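Side-chain contacts in mandelate racemase/muconate lactonizing enzyme-like protein (Rubrobacter xylanophilus DSM 9941, PDB 3CYJ), which is of unknown function but belongs to the enolase superfamily, pairing a capping N-terminal domain with a barrel domain that holds a sodium ion: residues T34-V39 with A323-L328; L76-V81 with D111-L116; P255-L260 with L281-I286. All blocks are in the same frame, centred on the assembly; numbering follows the deposited sequence.

In the fold
The three contacts sample the two-domain build of the enolase superfamily. Contact 1 spans the longest stretch of chain, joining strand 33-43 of the N-terminal antiparallel sheet to helix 320-329, just after the last barrel strand. Contacts 2 and 3 both fall within that span, one after the other. Contact 2 ties helices 78-88 and 97-116 together within the N-terminal domain, whereas contact 3 pairs the adjacent barrel helices 254-261 and 283-290. Centres lie 22 to 27 Å apart, and none of the contacts touches another, although contacts 2 and 3 approach to about 6 Å between nearest atoms. Both also meet the second subunit; contact 1 alone bridges the two domains.

Contact 1 (T34-V39 with A323-L328); sequences TTMILV and ARVERL
The side chains of Met-36 and Val-325 pass alongside one another, running in opposing senses, and the methyl of the methionine does the touching: CE lies 3.6 Å from CG1 of Val-325. The first two torsions of Met-36 run its chain out from strand 34-39, with CG anti to the backbone N (chi1 -175°). A bend at chi3 (-76°) then turns the methyl toward helix 323-328. Beyond Val-325, Met-36 CE also lies a looser 4.2 Å from CG of Glu-326.

The two branches of Val-325 take one strand residue each. While CG1 receives the methionine, Val-325 CG2 packs 4.1 Å from CB of Thr-34, which lies two residues before Met-36 on the same face of the strand. One valine thus occupies the step between alternate strand residues, and the contact is apolar and buried. The carboxylate of Glu-326 looks to other partners: OE2 bonds to Tyr-53 OH and OE1 to Ala-301 N, which fixes the side chain whose CG borders Met-36. Tyr-51, Tyr-53 and Phe-330 also pack on Met-36.

Segment axes pass 10.2 Å apart at a signed angle of -55°, a helix laid aslant over a sheet. The arrangement is an interdomain seam of the enolase fold, where the antiparallel sheet of the capping domain rests on the helix following the last strand of the barrel.

Contact 2 (L76-V81 with D111-L116); sequences LSPPAV and DLKARL
The puckered pyrrolidine ring of Pro-78 meets Lys-113, whose chain runs roughly perpendicular both to this ring and to the side chain of Leu-76. The setting is the helical part of the enolase-type N-terminal domain, where the start of helix 78-88 and the residues just before it lie against the end of helix 97-116. Ring atom CG of Pro-78 sits 4.1 Å from CB of Lys-113, while CD of the proline comes equally near to CD of the lysine. The flat group here, the guanidinium of Arg-115, has Asp-111 CG in plane at its edge. NE of Arg-115 makes two weak bonds, one to each oxygen of Asp-111, as part of a salt bridge within the helix. Asp-111 OD2 and OD1 are also held by the backbone N atoms of Leu-49 and Leu-350, so the carboxylate ties this helix to two other parts of the chain.

Leu-76 places its CD2 4.1 Å from CG of Lys-113 and 4.3 Å from CD1 of Leu-116. Apolar branches pack on the hydrocarbon part of Lys-113, whose CG stands anti to the backbone N (chi1 -179°) and whose extended chain carries NZ past the Leu-76 carbonyl to the subunit boundary. There NZ bonds to the backbone O of Asp-123 of the second subunit.

A water links the two segments, donating to Leu-76 O and weakly accepting from Lys-113 NZ. CE of Lys-113 rests 3.1 Å from Leu-76 O, closer to this oxygen than NZ of Lys-113, which lies 4.0 Å away.

Contact 3 (P255-L260 with L281-I286); sequences PQLHDL and LRVDGI
Ile-286 faces the helix 255-260, and its side chain forks at CB to reach two consecutive residues there. The shorter branch, CG2, is anti to the backbone N and stops 4.1 Å from the carbonyl O of Leu-257. The longer one leaves through CG1, set beside the backbone N (chi1 -61°), and delivers CD1 to the backbone end of His-258, 4.0 Å from CB and 4.2 Å from CA. Ile-286 thereby fits against the helix surface itself and not against the imidazole ring.

One turn earlier, Val-283 continues the apolar seam: its CG2 lies 3.8 Å from CD1 of Leu-257, and the two side chains meet at a slant. The His-258 ring has the backbone O of Pro-255 in plane at its edge and meets His-290 of its own chain, with His-290 of the second subunit in an edge-to-face pair. Around the seam, Ile-286 also packs on Gly-285 of that subunit.

Helices 254-261 and 283-290 are neighbours in the outer layer of the barrel, with strand 266-269 and the short helix 276-280 between them in sequence. Leu-257, Leu-260 and Ile-286 all pack on Leu-267 of that strand, joining the two helices over it.

Contact 1 (T34-V39 with A323-L328)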
ATOM      1  N   THR A  34      38.281   1.842  24.726  1.00 44.00           N
ATOM      2  CA  THR A  34      37.035   2.618  24.817  1.00 43.86           C
ATOM      3  C   THR A  34      37.342   4.037  25.222  1.00 42.81           C
ATOM      4  O   THR A  34      38.118   4.249  26.135  1.00 42.96           O
ATOM      5  CB  THR A  34      36.112   2.071  25.950  1.00 44.04           C
ATOM      6  OG1 THR A  34      35.862   0.684  25.733  1.00 43.30           O
ATOM      7  CG2 THR A  34      34.771   2.842  26.020  1.00 44.71           C
ATOM      8  N   THR A  35      36.692   5.001  24.581  1.00 41.83           N
ATOM      9  CA  THR A  35      36.816   6.378  24.984  1.00 40.58           C
ATOM     10  C   THR A  35      35.487   6.899  25.566  1.00 40.33           C
ATOM     11  O   THR A  35      34.459   6.871  24.894  1.00 40.43           O
ATOM     12  CB  THR A  35      37.288   7.250  23.822  1.00 39.89           C
ATOM     13  OG1 THR A  35      38.580   6.795  23.395  1.00 41.38           O
ATOM     14  CG2 THR A  35      37.376   8.667  24.258  1.00 39.51           C
ATOM     15  N   MET A  36      35.532   7.340  26.828  1.00 39.32           N
ATOM     16  CA  MET A  36      34.457   8.028  27.459  1.00 39.34           C
ATOM     17  C   MET A  36      34.656   9.534  27.435  1.00 39.35           C
ATOM     18  O   MET A  36      35.711  10.042  27.810  1.00 40.29           O
ATOM     19  CB  MET A  36      34.279   7.532  28.902  1.00 39.38           C
ATOM     20  CG  MET A  36      33.064   8.129  29.619  1.00 38.40           C
ATOM     21  SD  MET A  36      33.146   7.945  31.467  1.00 37.90           S
ATOM     22  CE  MET A  36      32.754   6.265  31.582  1.00 32.55           C
ATOM     23  N   ILE A  37      33.638  10.273  27.009  1.00 38.88           N
ATOM     24  CA  ILE A  37      33.727  11.710  27.093  1.00 38.17           C
ATOM     25  C   ILE A  37      32.841  12.134  28.253  1.00 39.12           C
ATOM     26  O   ILE A  37      31.695  11.711  28.321  1.00 39.36           O
ATOM     27  CB  ILE A  37      33.346  12.417  25.757  1.00 37.59           C
ATOM     28  CG1 ILE A  37      34.242  11.919  24.603  1.00 38.43           C
ATOM     29  CG2 ILE A  37      33.429  13.934  25.912  1.00 34.81           C
ATOM     30  CD1 ILE A  37      33.754  10.598  23.953  1.00 39.35           C
ATOM     31  N   LEU A  38      33.370  12.965  29.158  1.00 40.03           N
ATOM     32  CA  LEU A  38      32.694  13.220  30.419  1.00 41.26           C
ATOM     33  C   LEU A  38      32.372  14.695  30.535  1.00 41.81           C
ATOM     34  O   LEU A  38      33.255  15.537  30.331  1.00 42.67           O
ATOM     35  CB  LEU A  38      33.560  12.762  31.630  1.00 42.12           C
ATOM     36  CG  LEU A  38      32.877  13.069  33.014  1.00 42.79           C
ATOM     37  CD1 LEU A  38      31.729  12.076  33.391  1.00 37.83           C
ATOM     38  CD2 LEU A  38      33.926  13.156  34.073  1.00 43.06           C
ATOM     39  N   VAL A  39      31.114  15.011  30.812  1.00 41.67           N
ATOM     40  CA  VAL A  39      30.715  16.386  31.025  1.00 42.65           C
ATOM     41  C   VAL A  39      30.362  16.590  32.498  1.00 43.87           C
ATOM     42  O   VAL A  39      29.671  15.737  33.124  1.00 42.76           O
ATOM     43  CB  VAL A  39      29.513  16.779  30.090  1.00 43.84           C
ATOM     44  CG1 VAL A  39      29.007  18.212  30.338  1.00 41.27           C
ATOM     45  CG2 VAL A  39      29.897  16.568  28.612  1.00 41.97           C
ATOM     46  N   ALA A 323      30.417  -1.530  31.549  1.00 40.80           N
ATOM     47  CA  ALA A 323      30.408  -1.917  32.951  1.00 42.44           C
ATOM     48  C   ALA A 323      31.837  -1.795  33.544  1.00 43.11           C
ATOM     49  O   ALA A 323      32.065  -1.110  34.545  1.00 43.84           O
ATOM     50  CB  ALA A 323      29.887  -3.337  33.102  1.00 41.05           C
ATOM     51  N   ARG A 324      32.795  -2.411  32.879  1.00 44.17           N
ATOM     52  CA  ARG A 324      34.191  -2.390  33.336  1.00 45.26           C
ATOM     53  C   ARG A 324      34.779  -0.974  33.411  1.00 44.60           C
ATOM     54  O   ARG A 324      35.331  -0.588  34.419  1.00 45.41           O
ATOM     55  CB  ARG A 324      35.034  -3.285  32.427  1.00 45.62           C
ATOM     56  CG  ARG A 324      36.545  -3.251  32.661  1.00 48.38           C
ATOM     57  CD  ARG A 324      37.224  -4.255  31.679  1.00 50.70           C
ATOM     58  NE  ARG A 324      38.663  -4.293  31.884  1.00 50.17           N
ATOM     59  CZ  ARG A 324      39.530  -3.501  31.269  1.00 51.77           C
ATOM     60  NH1 ARG A 324      39.116  -2.627  30.355  1.00 48.05           N
ATOM     61  NH2 ARG A 324      40.821  -3.589  31.573  1.00 49.67           N
ATOM     62  N   VAL A 325      34.645  -0.182  32.354  1.00 44.11           N
ATOM     63  CA  VAL A 325      35.104   1.220  32.375  1.00 42.59           C
ATOM     64  C   VAL A 325      34.394   2.052  33.458  1.00 43.11           C
ATOM     65  O   VAL A 325      34.986   2.944  34.045  1.00 42.22           O
ATOM     66  CB  VAL A 325      34.915   1.868  30.967  1.00 42.77           C
ATOM     67  CG1 VAL A 325      34.905   3.431  31.001  1.00 40.96           C
ATOM     68  CG2 VAL A 325      35.955   1.342  29.990  1.00 43.17           C
ATOM     69  N   GLU A 326      33.105   1.796  33.686  1.00 44.01           N
ATOM     70  CA  GLU A 326      32.362   2.547  34.689  1.00 45.11           C
ATOM     71  C   GLU A 326      32.844   2.209  36.132  1.00 45.58           C
ATOM     72  O   GLU A 326      32.985   3.111  36.925  1.00 44.58           O
ATOM     73  CB  GLU A 326      30.840   2.401  34.479  1.00 44.61           C
ATOM     74  CG  GLU A 326      30.325   3.229  33.291  1.00 47.52           C
ATOM     75  CD  GLU A 326      29.093   2.632  32.530  1.00 48.35           C
ATOM     76  OE1 GLU A 326      28.353   1.793  33.083  1.00 45.23           O
ATOM     77  OE2 GLU A 326      28.854   3.043  31.368  1.00 50.76           O
ATOM     78  N   ARG A 327      33.119   0.931  36.433  1.00 46.71           N
ATOM     79  CA  ARG A 327      33.596   0.512  37.754  1.00 49.11           C
ATOM     80  C   ARG A 327      35.010   1.024  38.004  1.00 51.02           C
ATOM     81  O   ARG A 327      35.381   1.341  39.138  1.00 52.77           O
ATOM     82  CB  ARG A 327      33.582  -1.035  37.924  1.00 49.33           C
ATOM     83  N   LEU A 328      35.808   1.078  36.946  1.00 51.65           N
ATOM     84  CA  LEU A 328      37.161   1.552  36.996  1.00 52.03           C
ATOM     85  C   LEU A 328      37.212   3.055  37.221  1.00 52.10           C
ATOM     86  O   LEU A 328      38.079   3.537  37.942  1.00 51.67           O
ATOM     87  CB  LEU A 328      37.809   1.217  35.658  1.00 53.19           C
ATOM     88  CG  LEU A 328      39.314   1.347  35.398  1.00 57.40           C
ATOM     89  CD1 LEU A 328      40.183   0.599  36.446  1.00 60.08           C
ATOM     90  CD2 LEU A 328      39.642   0.843  33.971  1.00 60.62           C
TER

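Contact 2 (L76-V81 with D111-L116)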
ATOM      1  N   LEU A  76      16.921  23.903  36.484  1.00 51.08           N
ATOM      2  CA  LEU A  76      15.808  23.019  36.800  1.00 50.97           C
ATOM      3  C   LEU A  76      15.083  22.489  35.565  1.00 50.74           C
ATOM      4  O   LEU A  76      14.133  21.720  35.677  1.00 50.86           O
ATOM      5  CB  LEU A  76      14.794  23.748  37.676  1.00 51.65           C
ATOM      6  CG  LEU A  76      15.114  23.932  39.180  1.00 54.44           C
ATOM      7  CD1 LEU A  76      13.815  24.328  39.931  1.00 57.77           C
ATOM      8  CD2 LEU A  76      15.755  22.690  39.852  1.00 51.76           C
ATOM      9  N   SER A  77      15.511  22.900  34.371  1.00 49.03           N
ATOM     10  CA  SER A  77      14.773  22.546  33.171  1.00 46.54           C
ATOM     11  C   SER A  77      15.678  22.005  32.058  1.00 44.05           C
ATOM     12  O   SER A  77      15.816  22.629  31.024  1.00 42.71           O
ATOM     13  CB  SER A  77      14.005  23.761  32.651  1.00 46.26           C
ATOM     14  OG  SER A  77      12.912  24.012  33.492  1.00 51.41           O
ATOM     15  N   PRO A  78      16.275  20.830  32.260  1.00 42.48           N
ATOM     16  CA  PRO A  78      17.176  20.301  31.239  1.00 41.81           C
ATOM     17  C   PRO A  78      16.561  20.229  29.822  1.00 41.33           C
ATOM     18  O   PRO A  78      17.228  20.600  28.857  1.00 41.53           O
ATOM     19  CB  PRO A  78      17.558  18.922  31.792  1.00 42.13           C
ATOM     20  CG  PRO A  78      17.372  19.081  33.304  1.00 40.90           C
ATOM     21  CD  PRO A  78      16.289  20.044  33.506  1.00 42.41           C
ATOM     22  N   PRO A  79      15.270  19.847  29.695  1.00 40.89           N
ATOM     23  CA  PRO A  79      14.736  19.741  28.332  1.00 39.98           C
ATOM     24  C   PRO A  79      14.688  21.072  27.559  1.00 40.03           C
ATOM     25  O   PRO A  79      14.887  21.076  26.326  1.00 37.92           O
ATOM     26  CB  PRO A  79      13.322  19.159  28.561  1.00 40.16           C
ATOM     27  CG  PRO A  79      13.374  18.489  29.856  1.00 38.16           C
ATOM     28  CD  PRO A  79      14.312  19.317  30.692  1.00 40.73           C
ATOM     29  N   ALA A  80      14.447  22.189  28.257  1.00 40.12           N
ATOM     30  CA  ALA A  80      14.510  23.494  27.584  1.00 41.62           C
ATOM     31  C   ALA A  80      15.895  23.760  26.996  1.00 41.89           C
ATOM     32  O   ALA A  80      16.004  24.418  25.951  1.00 42.59           O
ATOM     33  CB  ALA A  80      14.153  24.629  28.530  1.00 42.16           C
ATOM     34  N   VAL A  81      16.939  23.271  27.657  1.00 40.99           N
ATOM     35  CA  VAL A  81      18.290  23.453  27.101  1.00 41.56           C
ATOM     36  C   VAL A  81      18.491  22.517  25.889  1.00 41.31           C
ATOM     37  O   VAL A  81      19.050  22.917  24.841  1.00 41.50           O
ATOM     38  CB  VAL A  81      19.366  23.161  28.180  1.00 41.35           C
ATOM     39  CG1 VAL A  81      20.788  23.483  27.643  1.00 42.17           C
ATOM     40  CG2 VAL A  81      19.025  23.920  29.461  1.00 41.98           C
ATOM     41  N   ASP A 111      21.340  14.923  35.875  1.00 43.76           N
ATOM     42  CA  ASP A 111      22.101  14.623  37.104  1.00 45.20           C
ATOM     43  C   ASP A 111      22.138  15.865  38.008  1.00 45.11           C
ATOM     44  O   ASP A 111      21.784  15.823  39.190  1.00 44.96           O
ATOM     45  CB  ASP A 111      23.510  14.156  36.801  1.00 44.83           C
ATOM     46  CG  ASP A 111      24.186  13.459  38.026  1.00 49.09           C
ATOM     47  OD1 ASP A 111      23.489  12.772  38.827  1.00 51.69           O
ATOM     48  OD2 ASP A 111      25.414  13.573  38.196  1.00 48.55           O
ATOM     49  N   LEU A 112      22.547  16.987  37.444  1.00 45.79           N
ATOM     50  CA  LEU A 112      22.521  18.231  38.189  1.00 46.58           C
ATOM     51  C   LEU A 112      21.127  18.554  38.753  1.00 46.34           C
ATOM     52  O   LEU A 112      21.018  18.913  39.907  1.00 46.52           O
ATOM     53  CB  LEU A 112      23.066  19.394  37.338  1.00 46.61           C
ATOM     54  CG  LEU A 112      23.102  20.759  38.032  1.00 47.59           C
ATOM     55  CD1 LEU A 112      24.113  20.705  39.237  1.00 43.53           C
ATOM     56  CD2 LEU A 112      23.353  21.961  37.013  1.00 44.89           C
ATOM     57  N   LYS A 113      20.070  18.488  37.941  1.00 46.68           N
ATOM     58  CA  LYS A 113      18.743  18.774  38.468  1.00 46.71           C
ATOM     59  C   LYS A 113      18.415  17.833  39.660  1.00 46.69           C
ATOM     60  O   LYS A 113      17.942  18.280  40.673  1.00 47.12           O
ATOM     61  CB  LYS A 113      17.652  18.713  37.394  1.00 46.49           C
ATOM     62  CG  LYS A 113      16.215  19.051  37.918  1.00 46.61           C
ATOM     63  CD  LYS A 113      15.074  18.462  37.051  1.00 47.31           C
ATOM     64  CE  LYS A 113      13.696  19.137  37.324  1.00 48.92           C
ATOM     65  NZ  LYS A 113      12.492  18.319  36.854  1.00 52.58           N
ATOM     66  N   ALA A 114      18.696  16.549  39.528  1.00 46.24           N
ATOM     67  CA  ALA A 114      18.322  15.577  40.535  1.00 47.37           C
ATOM     68  C   ALA A 114      19.014  15.883  41.893  1.00 47.94           C
ATOM     69  O   ALA A 114      18.357  15.893  42.955  1.00 48.32           O
ATOM     70  CB  ALA A 114      18.656  14.162  40.042  1.00 45.84           C
ATOM     71  N   ARG A 115      20.329  16.125  41.814  1.00 47.92           N
ATOM     72  CA  ARG A 115      21.194  16.612  42.909  1.00 48.10           C
ATOM     73  C   ARG A 115      20.723  17.905  43.584  1.00 48.88           C
ATOM     74  O   ARG A 115      20.675  17.948  44.808  1.00 49.52           O
ATOM     75  CB  ARG A 115      22.665  16.712  42.470  1.00 46.61           C
ATOM     76  CG  ARG A 115      23.279  15.336  42.363  1.00 45.94           C
ATOM     77  CD  ARG A 115      24.587  15.298  41.602  1.00 46.19           C
ATOM     78  NE  ARG A 115      25.100  13.925  41.442  1.00 45.69           N
ATOM     79  CZ  ARG A 115      25.694  13.205  42.405  1.00 45.96           C
ATOM     80  NH1 ARG A 115      25.811  13.691  43.631  1.00 46.43           N
ATOM     81  NH2 ARG A 115      26.152  11.983  42.161  1.00 45.56           N
ATOM     82  N   LEU A 116      20.315  18.909  42.806  1.00 48.98           N
ATOM     83  CA  LEU A 116      19.735  20.138  43.370  1.00 49.86           C
ATOM     84  C   LEU A 116      18.457  19.857  44.140  1.00 51.13           C
ATOM     85  O   LEU A 116      18.090  20.602  45.062  1.00 51.44           O
ATOM     86  CB  LEU A 116      19.420  21.191  42.291  1.00 49.13           C
ATOM     87  CG  LEU A 116      20.583  21.896  41.591  1.00 47.80           C
ATOM     88  CD1 LEU A 116      20.037  22.684  40.375  1.00 45.85           C
ATOM     89  CD2 LEU A 116      21.387  22.780  42.594  1.00 44.48           C
TER
HETATM   90  O   HOH W   1      12.447  19.739  33.930  1.00 47.91           O

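Contact 3 (P255-L260 with L281-I286)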
ATOM      1  N   PRO A 255      11.347  10.392  14.074  1.00 52.32           N
ATOM      2  CA  PRO A 255      10.742   9.768  12.895  1.00 51.71           C
ATOM      3  C   PRO A 255      11.558   8.559  12.414  1.00 51.29           C
ATOM      4  O   PRO A 255      10.974   7.610  11.825  1.00 51.25           O
ATOM      5  CB  PRO A 255      10.721  10.883  11.837  1.00 51.56           C
ATOM      6  CG  PRO A 255      10.981  12.127  12.546  1.00 52.68           C
ATOM      7  CD  PRO A 255      11.663  11.817  13.861  1.00 52.16           C
ATOM      8  N   GLN A 256      12.875   8.580  12.660  1.00 50.09           N
ATOM      9  CA  GLN A 256      13.713   7.390  12.408  1.00 50.28           C
ATOM     10  C   GLN A 256      13.346   6.197  13.309  1.00 48.77           C
ATOM     11  O   GLN A 256      13.131   5.093  12.821  1.00 47.98           O
ATOM     12  CB  GLN A 256      15.202   7.706  12.540  1.00 50.83           C
ATOM     13  CG  GLN A 256      15.746   8.336  11.309  1.00 53.57           C
ATOM     14  CD  GLN A 256      17.092   8.957  11.551  1.00 54.77           C
ATOM     15  OE1 GLN A 256      17.711   8.735  12.608  1.00 57.10           O
ATOM     16  NE2 GLN A 256      17.565   9.742  10.571  1.00 53.17           N
ATOM     17  N   LEU A 257      13.244   6.445  14.613  1.00 48.35           N
ATOM     18  CA  LEU A 257      12.731   5.446  15.568  1.00 48.07           C
ATOM     19  C   LEU A 257      11.330   4.981  15.187  1.00 47.66           C
ATOM     20  O   LEU A 257      11.031   3.778  15.211  1.00 46.56           O
ATOM     21  CB  LEU A 257      12.751   5.983  16.987  1.00 47.59           C
ATOM     22  CG  LEU A 257      14.141   5.985  17.612  1.00 50.55           C
ATOM     23  CD1 LEU A 257      14.046   6.369  19.072  1.00 53.42           C
ATOM     24  CD2 LEU A 257      14.909   4.645  17.453  1.00 50.53           C
ATOM     25  N   HIS A 258      10.505   5.941  14.779  1.00 46.78           N
ATOM     26  CA  HIS A 258       9.186   5.648  14.285  1.00 47.30           C
ATOM     27  C   HIS A 258       9.181   4.748  13.019  1.00 46.90           C
ATOM     28  O   HIS A 258       8.319   3.886  12.864  1.00 46.19           O
ATOM     29  CB  HIS A 258       8.453   6.966  14.002  1.00 47.71           C
ATOM     30  CG  HIS A 258       7.173   6.779  13.264  1.00 51.23           C
ATOM     31  ND1 HIS A 258       7.110   6.788  11.887  1.00 57.04           N
ATOM     32  CD2 HIS A 258       5.915   6.509  13.700  1.00 55.46           C
ATOM     33  CE1 HIS A 258       5.860   6.555  11.504  1.00 60.22           C
ATOM     34  NE2 HIS A 258       5.117   6.373  12.584  1.00 59.07           N
ATOM     35  N   ASP A 259      10.099   5.000  12.078  1.00 47.19           N
ATOM     36  CA  ASP A 259      10.250   4.105  10.925  1.00 46.89           C
ATOM     37  C   ASP A 259      10.756   2.736  11.397  1.00 45.41           C
ATOM     38  O   ASP A 259      10.219   1.714  11.006  1.00 45.82           O
ATOM     39  CB  ASP A 259      11.194   4.685   9.879  1.00 47.96           C
ATOM     40  CG  ASP A 259      10.589   5.926   9.127  1.00 51.84           C
ATOM     41  OD1 ASP A 259       9.331   6.077   9.070  1.00 52.39           O
ATOM     42  OD2 ASP A 259      11.402   6.747   8.604  1.00 55.02           O
ATOM     43  N   LEU A 260      11.767   2.707  12.257  1.00 43.28           N
ATOM     44  CA  LEU A 260      12.278   1.410  12.756  1.00 42.21           C
ATOM     45  C   LEU A 260      11.211   0.596  13.495  1.00 40.83           C
ATOM     46  O   LEU A 260      11.140  -0.595  13.284  1.00 40.03           O
ATOM     47  CB  LEU A 260      13.459   1.618  13.691  1.00 41.95           C
ATOM     48  CG  LEU A 260      14.335   0.407  13.953  1.00 44.26           C
ATOM     49  CD1 LEU A 260      14.847  -0.142  12.622  1.00 42.26           C
ATOM     50  CD2 LEU A 260      15.516   0.787  14.851  1.00 43.18           C
ATOM     51  N   LEU A 281      12.973   9.804  27.009  1.00 46.27           N
ATOM     52  CA  LEU A 281      11.621   9.965  27.555  1.00 47.20           C
ATOM     53  C   LEU A 281      10.561   9.870  26.471  1.00 47.96           C
ATOM     54  O   LEU A 281       9.371   9.616  26.729  1.00 48.87           O
ATOM     55  CB  LEU A 281      11.505  11.325  28.278  1.00 46.43           C
ATOM     56  CG  LEU A 281      12.139  11.321  29.673  1.00 46.15           C
ATOM     57  CD1 LEU A 281      12.328  12.727  30.258  1.00 46.02           C
ATOM     58  CD2 LEU A 281      11.305  10.441  30.606  1.00 47.68           C
ATOM     59  N   ARG A 282      10.993  10.076  25.238  1.00 48.85           N
ATOM     60  CA  ARG A 282      10.080  10.044  24.116  1.00 49.17           C
ATOM     61  C   ARG A 282       9.880   8.636  23.587  1.00 49.00           C
ATOM     62  O   ARG A 282       8.989   8.393  22.789  1.00 49.12           O
ATOM     63  CB  ARG A 282      10.630  10.908  23.016  1.00 49.88           C
ATOM     64  CG  ARG A 282      10.210  12.309  23.236  1.00 53.99           C
ATOM     65  CD  ARG A 282      11.254  13.163  24.003  1.00 58.70           C
ATOM     66  NE  ARG A 282      10.870  14.558  23.842  1.00 62.79           N
ATOM     67  CZ  ARG A 282      11.084  15.248  22.728  1.00 64.43           C
ATOM     68  NH1 ARG A 282      10.659  16.485  22.650  1.00 67.09           N
ATOM     69  NH2 ARG A 282      11.714  14.696  21.686  1.00 65.72           N
ATOM     70  N   VAL A 283      10.674   7.701  24.080  1.00 48.22           N
ATOM     71  CA  VAL A 283      10.762   6.396  23.485  1.00 48.54           C
ATOM     72  C   VAL A 283       9.571   5.526  23.817  1.00 47.59           C
ATOM     73  O   VAL A 283       9.086   4.782  22.949  1.00 47.13           O
ATOM     74  CB  VAL A 283      12.108   5.726  23.870  1.00 49.10           C
ATOM     75  CG1 VAL A 283      11.920   4.259  24.142  1.00 50.03           C
ATOM     76  CG2 VAL A 283      13.135   6.003  22.794  1.00 49.32           C
ATOM     77  N   ASP A 284       9.073   5.650  25.045  1.00 47.28           N
ATOM     78  CA  ASP A 284       7.795   5.009  25.435  1.00 46.68           C
ATOM     79  C   ASP A 284       6.644   5.289  24.474  1.00 46.11           C
ATOM     80  O   ASP A 284       5.923   4.380  24.060  1.00 46.36           O
ATOM     81  CB  ASP A 284       7.359   5.525  26.797  1.00 47.55           C
ATOM     82  CG  ASP A 284       7.480   4.492  27.882  1.00 46.78           C
ATOM     83  OD1 ASP A 284       7.635   3.312  27.540  1.00 42.28           O
ATOM     84  OD2 ASP A 284       7.375   4.880  29.077  1.00 48.42           O
ATOM     85  N   GLY A 285       6.481   6.558  24.116  1.00 45.20           N
ATOM     86  CA  GLY A 285       5.455   6.963  23.190  1.00 44.33           C
ATOM     87  C   GLY A 285       5.613   6.272  21.866  1.00 44.68           C
ATOM     88  O   GLY A 285       4.620   5.907  21.241  1.00 44.88           O
ATOM     89  N   ILE A 286       6.850   6.062  21.412  1.00 44.31           N
ATOM     90  CA  ILE A 286       7.005   5.291  20.180  1.00 44.26           C
ATOM     91  C   ILE A 286       6.675   3.837  20.416  1.00 43.12           C
ATOM     92  O   ILE A 286       5.943   3.221  19.656  1.00 42.32           O
ATOM     93  CB  ILE A 286       8.399   5.444  19.516  1.00 44.00           C
ATOM     94  CG1 ILE A 286       8.663   6.910  19.134  1.00 44.68           C
ATOM     95  CG2 ILE A 286       8.484   4.561  18.309  1.00 44.89           C
ATOM     96  CD1 ILE A 286       7.995   7.330  17.929  1.00 44.89           C
TER